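PDB 4R81: NADH dehydrogenase from Methanothermobacter marburgensis, which binds flavin mononucleotide in a flavodoxin-like fold and probably passes electrons from NADH or NADPH to quinones. Local coordinates for residues F26-S31 / R191-G196; Y110-F115 / T123-E128; L133-H138 / G175-G180. One frame throughout, in Å; residues are numbered along the deposited sequence.

Contact 1: residues F26-S31 / R191-G196; sequences FTEGLS and RARRAG
Glu28 OE1 takes the bond from Arg193 NH2 at 3.0 Å, a salt bridge flanking a close helix-helix contact that illustrates how glycines let two helices meet almost backbone to backbone. Helices 18-32 and 185-197 are the first and last of this flavodoxin-like fold and pack side by side on the parallel sheet. Their segments run 33° apart with axes only 6.5 Å from each other. Gly29 faces Gly196, the CA atoms 4.2 Å apart, and a side chain on either would collide with the opposing backbone. The bareness of this surface also brings in CH-O contacts: Gly29 CA approaches Arg193 O at 3.4 Å, and Phe26 CA points a hydrogen at Ala192 O.

The ionic pair is not a flat, two-pronged one. Glu28 is fully extended, Arg193 is bent at its third torsion, and the two lie alongside, heading the same way with their end planes 69° apart. NH2 therefore meets OE1 from above the carboxylate plane, while Arg193 CD rests against the carboxylate. Replacing Arg193 with an alanine, which lacks the CG beside Gly29 as well as the guanidinium, would probably leave the Glu28 carboxylate without its ionic mate and the flank of Gly29 less well covered.

On the sheet side Phe26 and Leu30 close the contact. Phe26, its CG anti to the backbone N (chi1 -177°), sends its ring toward helix 185-197 with Ala192 O at the ring edge, while Leu30 CG lies over one face. Ile8 of the sheet packs against the Phe26 side chain. Phe26 CE1 reaches Gly196 CA at 3.5 Å, and Leu30 CD2 touches Gly196 O at the same distance.

Contact 2: residues Y110-F115 / T123-E128; sequences YGYAYF and TRIDIE
Thr123 meets Phe115 first: its backbone N lies 3.5 Å from Phe115 CZ, while its side chain turns to other work. Thr123 OG1 accepts from Ile125 N at 3.1 Å, an ST turn that bends the chain locally, and also bonds to Val164 O, so the hydroxyl joins the turn to a neighbouring loop.

Arg124 supplies the bond that joins the two segments: Arg124 N donates to Tyr112 O, 2.8 Å away and nearly straight at 165°. A chi1 of -61° sets CG beside the backbone N and against Gly111 O, at 3.2 Å, and the bend at the second torsion then turns the rest of the chain toward Phe115. There Phe115 CE2 and CZ lie over one face of the guanidinium, CZ being 3.3 Å from Arg124 NH1, with the two planes inclined at 54° rather than stacked.

Ile125 completes the contact from the buried side. Its CG1 sits over a face of the Tyr112 ring, 4.1 Å from the centroid, in a CH-pi contact, and its CD1 reaches on to Ala113 CB at 3.9 Å.

In this flavodoxin-like fold both segments belong to the long connection from helix 98-107 to strand 129-135, a loop folded back on itself away from the annotated sites. Tyr112 stacks with His76 and touches Ile79 of helix 70-80, and Ile127 packs on Ile79 as the chain approaches strand 129-135.

Contact 3: residues L133-H138 / G175-G180; sequences LCSAGH and GGMVPG. With FMN (flavin mononucleotide), chain E.
Ala136 O receives a hydrogen bond from Met177 N at 3.0 Å, and His138 O one from Gly176 N at 3.1 Å. CH-O contacts reinforce these backbone bonds, from Gly175 CA to Ala136 O and from Gly137 CA to Met177 O. A side chain at Gly175 would clash with His138 O.

Among side chains, Val178 CG1 rests on Gly137 O at 3.3 Å. Met177 is the centre of an inverse gamma turn, which bends this loop beside the flavin.

Strand 129-135 of the flavodoxin-like sheet ends here, and the loop beyond its C-terminal edge binds FMN, as is usual in this fold.

From these segments the flavin is held mainly by backbone N-H groups. His138 N donates to FMN O2 at 2.8 Å and 167°, and Gly137 N to FMN N1 at 3.1 Å, with a weak bond to FMN O2'. Tyr56 of the second subunit adds a bond from its hydroxyl. Ser135 has two conformers; in one of them a chi1 of 172° turns OG away from the serine's N and toward the ribityl chain, where it shares a 2.7 Å hydrogen bond with FMN O4'.

From the N terminus, the chain enters contact 1 on helix 18-32, and that contact closes only when helix 185-197 arrives, joining the first and last helices of the fold around most of the sequence. Contacts 2 and 3 are both nested in this large loop and follow one another in series. Contact 2 closes a short excursion between helix 98-107 and strand 129-135; contact 3 then ties the end of that strand to the loop after strand 169-174. Contacts 1 and 3 touch through Leu133, which packs on Phe26, Ala192 and Ala195. Contact 2 stands apart, its centre about 32 Å from that of contact 3, across the chain's centre.

Contact 1: residues F26-S31 / R191-G196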
loop_
_atom_site.group_PDB
_atom_site.type_symbol
_atom_site.label_atom_id
_atom_site.label_comp_id
_atom_site.label_asym_id
_atom_site.label_seq_id
_atom_site.Cartn_x
_atom_site.Cartn_y
_atom_site.Cartn_z
ATOM N N PHE A 26 -17.427 -15.217 -5.279
ATOM C CA PHE A 26 -18.154 -14.098 -4.682
ATOM C C PHE A 26 -19.363 -13.699 -5.531
ATOM O O PHE A 26 -20.465 -13.516 -5.010
ATOM C CB PHE A 26 -17.209 -12.908 -4.478
ATOM C CG PHE A 26 -17.849 -11.724 -3.801
ATOM C CD1 PHE A 26 -18.280 -11.799 -2.481
ATOM C CD2 PHE A 26 -17.990 -10.522 -4.479
ATOM C CE1 PHE A 26 -18.859 -10.696 -1.861
ATOM C CE2 PHE A 26 -18.562 -9.418 -3.870
ATOM C CZ PHE A 26 -18.995 -9.504 -2.557
ATOM N N THR A 27 -19.170 -13.569 -6.839
ATOM C CA THR A 27 -20.283 -13.209 -7.710
ATOM C C THR A 27 -21.374 -14.283 -7.740
ATOM O O THR A 27 -22.557 -13.963 -7.838
ATOM C CB THR A 27 -19.822 -12.855 -9.138
ATOM O OG1 THR A 27 -19.098 -13.953 -9.704
ATOM C CG2 THR A 27 -18.933 -11.612 -9.121
ATOM N N GLU A 28 -20.977 -15.549 -7.647
ATOM C CA GLU A 28 -21.943 -16.643 -7.572
ATOM C C GLU A 28 -22.830 -16.492 -6.340
ATOM O O GLU A 28 -24.050 -16.653 -6.423
ATOM C CB GLU A 28 -21.226 -18.002 -7.560
ATOM C CG GLU A 28 -22.150 -19.210 -7.638
ATOM C CD GLU A 28 -21.394 -20.531 -7.708
ATOM O OE1 GLU A 28 -20.139 -20.507 -7.752
ATOM O OE2 GLU A 28 -22.057 -21.594 -7.717
ATOM N N GLY A 29 -22.216 -16.184 -5.199
ATOM C CA GLY A 29 -22.973 -15.937 -3.984
ATOM C C GLY A 29 -23.898 -14.737 -4.105
ATOM O O GLY A 29 -25.053 -14.797 -3.677
ATOM N N LEU A 30 -23.392 -13.638 -4.665
ATOM C CA LEU A 30 -24.220 -12.456 -4.889
ATOM C C LEU A 30 -25.454 -12.808 -5.721
ATOM O O LEU A 30 -26.583 -12.449 -5.366
ATOM C CB LEU A 30 -23.424 -11.363 -5.603
ATOM C CG LEU A 30 -22.368 -10.622 -4.788
ATOM C CD1 LEU A 30 -21.701 -9.566 -5.668
ATOM C CD2 LEU A 30 -22.970 -9.986 -3.527
ATOM N N SER A 31 -25.250 -13.526 -6.818
ATOM C CA SER A 31 -26.369 -13.880 -7.687
ATOM C C SER A 31 -27.343 -14.819 -6.981
ATOM O O SER A 31 -28.555 -14.684 -7.142
ATOM C CB SER A 31 -25.870 -14.503 -8.987
ATOM O OG SER A 31 -25.118 -13.559 -9.726
ATOM N N ARG A 191 -15.744 -19.753 1.436
ATOM C CA ARG A 191 -15.862 -18.525 2.218
ATOM C C ARG A 191 -16.226 -17.335 1.329
ATOM O O ARG A 191 -17.079 -16.515 1.689
ATOM C CB ARG A 191 -14.567 -18.260 2.998
ATOM C CG ARG A 191 -14.297 -19.320 4.076
ATOM C CD ARG A 191 -12.951 -19.145 4.741
ATOM N NE ARG A 191 -12.852 -17.857 5.412
ATOM C CZ ARG A 191 -11.708 -17.246 5.685
ATOM N NH1 ARG A 191 -10.559 -17.804 5.330
ATOM N NH2 ARG A 191 -11.714 -16.070 6.295
ATOM N N ALA A 192 -15.589 -17.254 0.168
ATOM C CA ALA A 192 -15.861 -16.164 -0.760
ATOM C C ALA A 192 -17.318 -16.197 -1.229
ATOM O O ALA A 192 -17.998 -15.167 -1.274
ATOM C CB ALA A 192 -14.915 -16.231 -1.939
ATOM N N ARG A 193 -17.799 -17.387 -1.567
ATOM C CA ARG A 193 -19.176 -17.547 -2.017
ATOM C C ARG A 193 -20.134 -17.151 -0.896
ATOM O O ARG A 193 -21.114 -16.438 -1.129
ATOM C CB ARG A 193 -19.417 -18.988 -2.476
ATOM C CG ARG A 193 -20.709 -19.212 -3.250
ATOM C CD ARG A 193 -20.629 -20.507 -4.064
ATOM N NE ARG A 193 -19.549 -21.377 -3.591
ATOM C CZ ARG A 193 -18.463 -21.695 -4.296
ATOM N NH1 ARG A 193 -17.538 -22.486 -3.765
ATOM N NH2 ARG A 193 -18.303 -21.236 -5.529
ATOM N N ARG A 194 -19.821 -17.587 0.321
ATOM C CA ARG A 194 -20.647 -17.290 1.486
ATOM C C ARG A 194 -20.730 -15.784 1.721
ATOM O O ARG A 194 -21.778 -15.265 2.093
ATOM C CB ARG A 194 -20.090 -18.000 2.720
ATOM C CG ARG A 194 -20.943 -17.859 3.973
ATOM C CD ARG A 194 -20.262 -18.491 5.191
ATOM N NE ARG A 194 -20.049 -19.922 4.990
ATOM C CZ ARG A 194 -18.916 -20.564 5.262
ATOM N NH1 ARG A 194 -17.871 -19.910 5.762
ATOM N NH2 ARG A 194 -18.833 -21.867 5.033
ATOM N N ALA A 195 -19.624 -15.085 1.491
ATOM C CA ALA A 195 -19.580 -13.648 1.716
ATOM C C ALA A 195 -20.515 -12.907 0.769
ATOM O O ALA A 195 -21.088 -11.876 1.132
ATOM C CB ALA A 195 -18.167 -13.130 1.584
ATOM N N GLY A 196 -20.674 -13.445 -0.439
ATOM C CA GLY A 196 -21.599 -12.889 -1.412
ATOM C C GLY A 196 -23.039 -13.189 -1.038
ATOM O O GLY A 196 -23.900 -12.305 -1.066
#

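Contact 2: residues Y110-F115 / T123-E128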
loop_
_atom_site.group_PDB
_atom_site.type_symbol
_atom_site.label_atom_id
_atom_site.label_comp_id
_atom_site.label_asym_id
_atom_site.label_seq_id
_atom_site.Cartn_x
_atom_site.Cartn_y
_atom_site.Cartn_z
ATOM N N TYR A 110 -10.674 14.814 -1.956
ATOM C CA TYR A 110 -11.187 15.814 -1.038
ATOM C C TYR A 110 -12.525 16.327 -1.560
ATOM O O TYR A 110 -12.664 16.640 -2.749
ATOM C CB TYR A 110 -10.205 16.973 -0.859
ATOM C CG TYR A 110 -10.688 17.949 0.183
ATOM C CD1 TYR A 110 -11.534 18.994 -0.159
ATOM C CD2 TYR A 110 -10.336 17.799 1.519
ATOM C CE1 TYR A 110 -12.006 19.866 0.789
ATOM C CE2 TYR A 110 -10.799 18.670 2.474
ATOM C CZ TYR A 110 -11.632 19.705 2.103
ATOM O OH TYR A 110 -12.104 20.580 3.047
ATOM N N GLY A 111 -13.505 16.407 -0.661
ATOM C CA GLY A 111 -14.842 16.837 -1.027
ATOM C C GLY A 111 -15.763 15.671 -1.326
ATOM O O GLY A 111 -16.979 15.845 -1.419
ATOM N N TYR A 112 -15.182 14.482 -1.471
ATOM C CA TYR A 112 -15.941 13.269 -1.758
ATOM C C TYR A 112 -15.797 12.242 -0.635
ATOM O O TYR A 112 -16.777 11.898 0.037
ATOM C CB TYR A 112 -15.474 12.660 -3.081
ATOM C CG TYR A 112 -16.167 11.363 -3.447
ATOM C CD1 TYR A 112 -17.508 11.347 -3.806
ATOM C CD2 TYR A 112 -15.477 10.156 -3.439
ATOM C CE1 TYR A 112 -18.142 10.163 -4.152
ATOM C CE2 TYR A 112 -16.099 8.972 -3.778
ATOM C CZ TYR A 112 -17.432 8.980 -4.132
ATOM O OH TYR A 112 -18.061 7.803 -4.470
ATOM N N ALA A 113 -14.574 11.749 -0.438
ATOM C CA ALA A 113 -14.303 10.729 0.579
ATOM C C ALA A 113 -14.079 11.326 1.965
ATOM O O ALA A 113 -14.264 10.652 2.979
ATOM C CB ALA A 113 -13.107 9.872 0.176
ATOM N N TYR A 114 -13.667 12.589 2.002
ATOM C CA TYR A 114 -13.426 13.275 3.261
ATOM C C TYR A 114 -13.419 14.775 3.027
ATOM O O TYR A 114 -13.081 15.234 1.935
ATOM C CB TYR A 114 -12.088 12.830 3.871
ATOM C CG TYR A 114 -10.845 13.292 3.127
ATOM C CD1 TYR A 114 -10.421 12.647 1.969
ATOM C CD2 TYR A 114 -10.082 14.354 3.600
ATOM C CE1 TYR A 114 -9.281 13.059 1.292
ATOM C CE2 TYR A 114 -8.943 14.775 2.930
ATOM C CZ TYR A 114 -8.547 14.122 1.779
ATOM O OH TYR A 114 -7.414 14.536 1.115
ATOM N N PHE A 115 -13.819 15.529 4.048
ATOM C CA PHE A 115 -13.662 16.980 4.058
ATOM C C PHE A 115 -13.868 17.523 5.462
ATOM O O PHE A 115 -14.578 16.915 6.258
ATOM C CB PHE A 115 -14.611 17.668 3.071
ATOM C CG PHE A 115 -16.050 17.268 3.219
ATOM C CD1 PHE A 115 -16.821 17.755 4.265
ATOM C CD2 PHE A 115 -16.640 16.430 2.288
ATOM C CE1 PHE A 115 -18.150 17.390 4.393
ATOM C CE2 PHE A 115 -17.966 16.066 2.403
ATOM C CZ PHE A 115 -18.723 16.543 3.459
ATOM N N THR A 123 -18.505 13.252 4.688
ATOM C CA THR A 123 -18.257 12.430 3.511
ATOM C C THR A 123 -19.470 12.460 2.587
ATOM O O THR A 123 -20.584 12.753 3.027
ATOM C CB THR A 123 -17.938 10.972 3.906
ATOM O OG1 THR A 123 -17.657 10.198 2.729
ATOM C CG2 THR A 123 -19.111 10.354 4.655
ATOM N N ARG A 124 -19.248 12.173 1.306
ATOM C CA ARG A 124 -20.334 12.081 0.334
ATOM C C ARG A 124 -20.608 10.622 0.002
ATOM O O ARG A 124 -21.592 10.297 -0.663
ATOM C CB ARG A 124 -19.982 12.833 -0.953
ATOM C CG ARG A 124 -19.730 14.319 -0.777
ATOM C CD ARG A 124 -21.004 15.132 -0.898
ATOM N NE ARG A 124 -20.756 16.553 -0.658
ATOM C CZ ARG A 124 -20.975 17.168 0.501
ATOM N NH1 ARG A 124 -21.463 16.493 1.535
ATOM N NH2 ARG A 124 -20.714 18.462 0.627
ATOM N N ILE A 125 -19.735 9.738 0.461
ATOM C CA ILE A 125 -19.880 8.319 0.153
ATOM C C ILE A 125 -21.084 7.720 0.881
ATOM O O ILE A 125 -21.217 7.850 2.097
ATOM C CB ILE A 125 -18.586 7.540 0.481
ATOM C CG1 ILE A 125 -17.430 8.076 -0.370
ATOM C CG2 ILE A 125 -18.777 6.048 0.258
ATOM C CD1 ILE A 125 -16.088 7.435 -0.066
ATOM N N ASP A 126 -21.967 7.083 0.119
ATOM C CA ASP A 126 -23.177 6.487 0.667
ATOM C C ASP A 126 -23.185 4.983 0.403
ATOM O O ASP A 126 -23.789 4.507 -0.557
ATOM C CB ASP A 126 -24.409 7.154 0.058
ATOM C CG ASP A 126 -25.697 6.647 0.653
ATOM O OD1 ASP A 126 -25.668 6.157 1.802
ATOM O OD2 ASP A 126 -26.738 6.740 -0.027
ATOM N N ILE A 127 -22.509 4.241 1.273
ATOM C CA ILE A 127 -22.298 2.811 1.077
ATOM C C ILE A 127 -22.580 2.071 2.375
ATOM O O ILE A 127 -21.969 2.367 3.412
ATOM C CB ILE A 127 -20.845 2.515 0.638
ATOM C CG1 ILE A 127 -20.574 3.056 -0.774
ATOM C CG2 ILE A 127 -20.553 1.013 0.702
ATOM C CD1 ILE A 127 -21.341 2.334 -1.893
ATOM N N GLU A 128 -23.497 1.109 2.315
ATOM C CA GLU A 128 -23.948 0.400 3.509
ATOM C C GLU A 128 -22.918 -0.614 4.011
ATOM O O GLU A 128 -22.749 -0.787 5.225
ATOM C CB GLU A 128 -25.288 -0.294 3.237
ATOM C CG GLU A 128 -26.049 -0.711 4.489
ATOM C CD GLU A 128 -26.553 0.479 5.312
ATOM O OE1 GLU A 128 -26.820 1.560 4.732
ATOM O OE2 GLU A 128 -26.685 0.331 6.547
#

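Contact 3: residues L133-H138 / G175-G180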
loop_
_atom_site.group_PDB
_atom_site.type_symbol
_atom_site.label_atom_id
_atom_site.label_comp_id
_atom_site.label_asym_id
_atom_site.label_seq_id
_atom_site.Cartn_x
_atom_site.Cartn_y
_atom_site.Cartn_z
ATOM N N LEU A 133 -11.981 -9.235 0.342
ATOM C CA LEU A 133 -11.585 -10.631 0.180
ATOM C C LEU A 133 -10.122 -10.637 -0.241
ATOM O O LEU A 133 -9.781 -10.378 -1.404
ATOM C CB LEU A 133 -12.460 -11.346 -0.856
ATOM C CG LEU A 133 -13.973 -11.382 -0.616
ATOM C CD1 LEU A 133 -14.704 -12.154 -1.716
ATOM C CD2 LEU A 133 -14.299 -11.980 0.744
ATOM N N CYS A 134 -9.254 -10.902 0.730
ATOM C CA CYS A 134 -7.819 -10.805 0.526
ATOM C C CYS A 134 -7.171 -12.183 0.563
ATOM O O CYS A 134 -7.208 -12.880 1.581
ATOM C CB CYS A 134 -7.220 -9.912 1.614
ATOM S SG CYS A 134 -5.442 -9.805 1.593
ATOM N N SER A 135 -6.583 -12.587 -0.553
ATOM C CA SER A 135 -5.907 -13.879 -0.630
ATOM C C SER A 135 -4.466 -13.720 -0.167
ATOM O O SER A 135 -3.788 -12.782 -0.563
ATOM C CB SER A 135 -5.944 -14.410 -2.063
ATOM O OG SER A 135 -5.132 -15.562 -2.196
ATOM N N ALA A 136 -3.992 -14.628 0.684
ATOM C CA ALA A 136 -2.639 -14.500 1.222
ATOM C C ALA A 136 -1.905 -15.826 1.205
ATOM O O ALA A 136 -2.522 -16.880 1.336
ATOM C CB ALA A 136 -2.684 -13.952 2.640
ATOM N N GLY A 137 -0.590 -15.766 1.032
ATOM C CA GLY A 137 0.241 -16.947 1.145
ATOM C C GLY A 137 0.272 -17.472 2.569
ATOM O O GLY A 137 0.121 -18.672 2.811
ATOM N N HIS A 138 0.486 -16.571 3.527
ATOM C CA HIS A 138 0.438 -16.950 4.935
ATOM C C HIS A 138 -0.971 -17.345 5.341
ATOM O O HIS A 138 -1.946 -16.898 4.746
ATOM C CB HIS A 138 0.928 -15.803 5.817
ATOM C CG HIS A 138 2.412 -15.651 5.814
ATOM N ND1 HIS A 138 3.254 -16.634 6.281
ATOM C CD2 HIS A 138 3.207 -14.640 5.393
ATOM C CE1 HIS A 138 4.506 -16.234 6.153
ATOM N NE2 HIS A 138 4.506 -15.030 5.614
ATOM N N GLY A 175 -6.278 -17.310 3.478
ATOM C CA GLY A 175 -4.861 -17.610 3.599
ATOM C C GLY A 175 -4.462 -19.022 3.223
ATOM O O GLY A 175 -5.312 -19.863 2.945
ATOM N N GLY A 176 -3.155 -19.266 3.194
ATOM C CA GLY A 176 -2.618 -20.582 2.899
ATOM C C GLY A 176 -2.352 -20.822 1.424
ATOM O O GLY A 176 -2.036 -21.950 1.013
ATOM N N MET A 177 -2.469 -19.766 0.623
ATOM C CA MET A 177 -2.313 -19.897 -0.819
ATOM C C MET A 177 -0.854 -19.728 -1.236
ATOM O O MET A 177 -0.480 -18.734 -1.860
ATOM C CB MET A 177 -3.204 -18.893 -1.549
ATOM C CG MET A 177 -4.646 -18.865 -1.044
ATOM S SD MET A 177 -5.416 -20.491 -0.921
ATOM C CE MET A 177 -5.472 -20.983 -2.653
ATOM N N VAL A 178 -0.028 -20.702 -0.879
ATOM C CA VAL A 178 1.363 -20.696 -1.302
ATOM C C VAL A 178 1.467 -21.447 -2.625
ATOM O O VAL A 178 0.672 -22.348 -2.888
ATOM C CB VAL A 178 2.286 -21.305 -0.226
ATOM C CG1 VAL A 178 2.320 -20.409 0.998
ATOM C CG2 VAL A 178 1.816 -22.690 0.156
ATOM N N PRO A 179 2.424 -21.051 -3.477
ATOM C CA PRO A 179 2.596 -21.673 -4.796
ATOM C C PRO A 179 2.727 -23.195 -4.728
ATOM O O PRO A 179 3.529 -23.710 -3.947
ATOM C CB PRO A 179 3.905 -21.060 -5.296
ATOM C CG PRO A 179 3.958 -19.725 -4.632
ATOM C CD PRO A 179 3.349 -19.920 -3.273
ATOM N N GLY A 180 1.931 -23.901 -5.528
ATOM C CA GLY A 180 2.010 -25.349 -5.602
ATOM C C GLY A 180 1.149 -26.076 -4.586
ATOM O O GLY A 180 1.093 -27.307 -4.578
HETATM N N1 FMN E . 1.578 -13.511 1.066
HETATM C C2 FMN E . 1.502 -13.098 2.382
HETATM O O2 FMN E . 0.941 -13.805 3.210
HETATM N N3 FMN E . 2.046 -11.890 2.773
HETATM C C4 FMN E . 2.674 -11.083 1.849
HETATM O O4 FMN E . 3.142 -10.009 2.217
HETATM C C4A FMN E . 2.763 -11.487 0.518
HETATM N N5 FMN E . 3.400 -10.705 -0.424
HETATM C C5A FMN E . 3.461 -11.116 -1.740
HETATM C C6 FMN E . 4.091 -10.311 -2.690
HETATM C C7 FMN E . 4.169 -10.718 -4.019
HETATM C C7M FMN E . 4.829 -9.844 -5.044
HETATM C C8 FMN E . 3.611 -11.938 -4.405
HETATM C C8M FMN E . 3.692 -12.394 -5.836
HETATM C C9 FMN E . 2.993 -12.740 -3.449
HETATM C C9A FMN E . 2.910 -12.336 -2.118
HETATM N N10 FMN E . 2.290 -13.129 -1.166
HETATM C C10 FMN E . 2.209 -12.707 0.139
HETATM C "C1'" FMN E . 1.656 -14.428 -1.545
HETATM C "C2'" FMN E . 0.336 -14.042 -2.228
HETATM O "O2'" FMN E . -0.582 -13.451 -1.329
HETATM C "C3'" FMN E . -0.255 -15.226 -2.975
HETATM O "O3'" FMN E . 0.577 -15.445 -4.103
HETATM C "C4'" FMN E . -1.675 -14.924 -3.439
HETATM O "O4'" FMN E . -2.569 -14.819 -2.352
HETATM C "C5'" FMN E . -2.193 -15.989 -4.393
HETATM O "O5'" FMN E . -3.363 -15.465 -4.977
HETATM P P FMN E . -3.353 -15.129 -6.546
HETATM O O1P FMN E . -3.214 -16.445 -7.289
HETATM O O2P FMN E . -4.648 -14.457 -6.928
HETATM O O3P FMN E . -2.157 -14.257 -6.845
#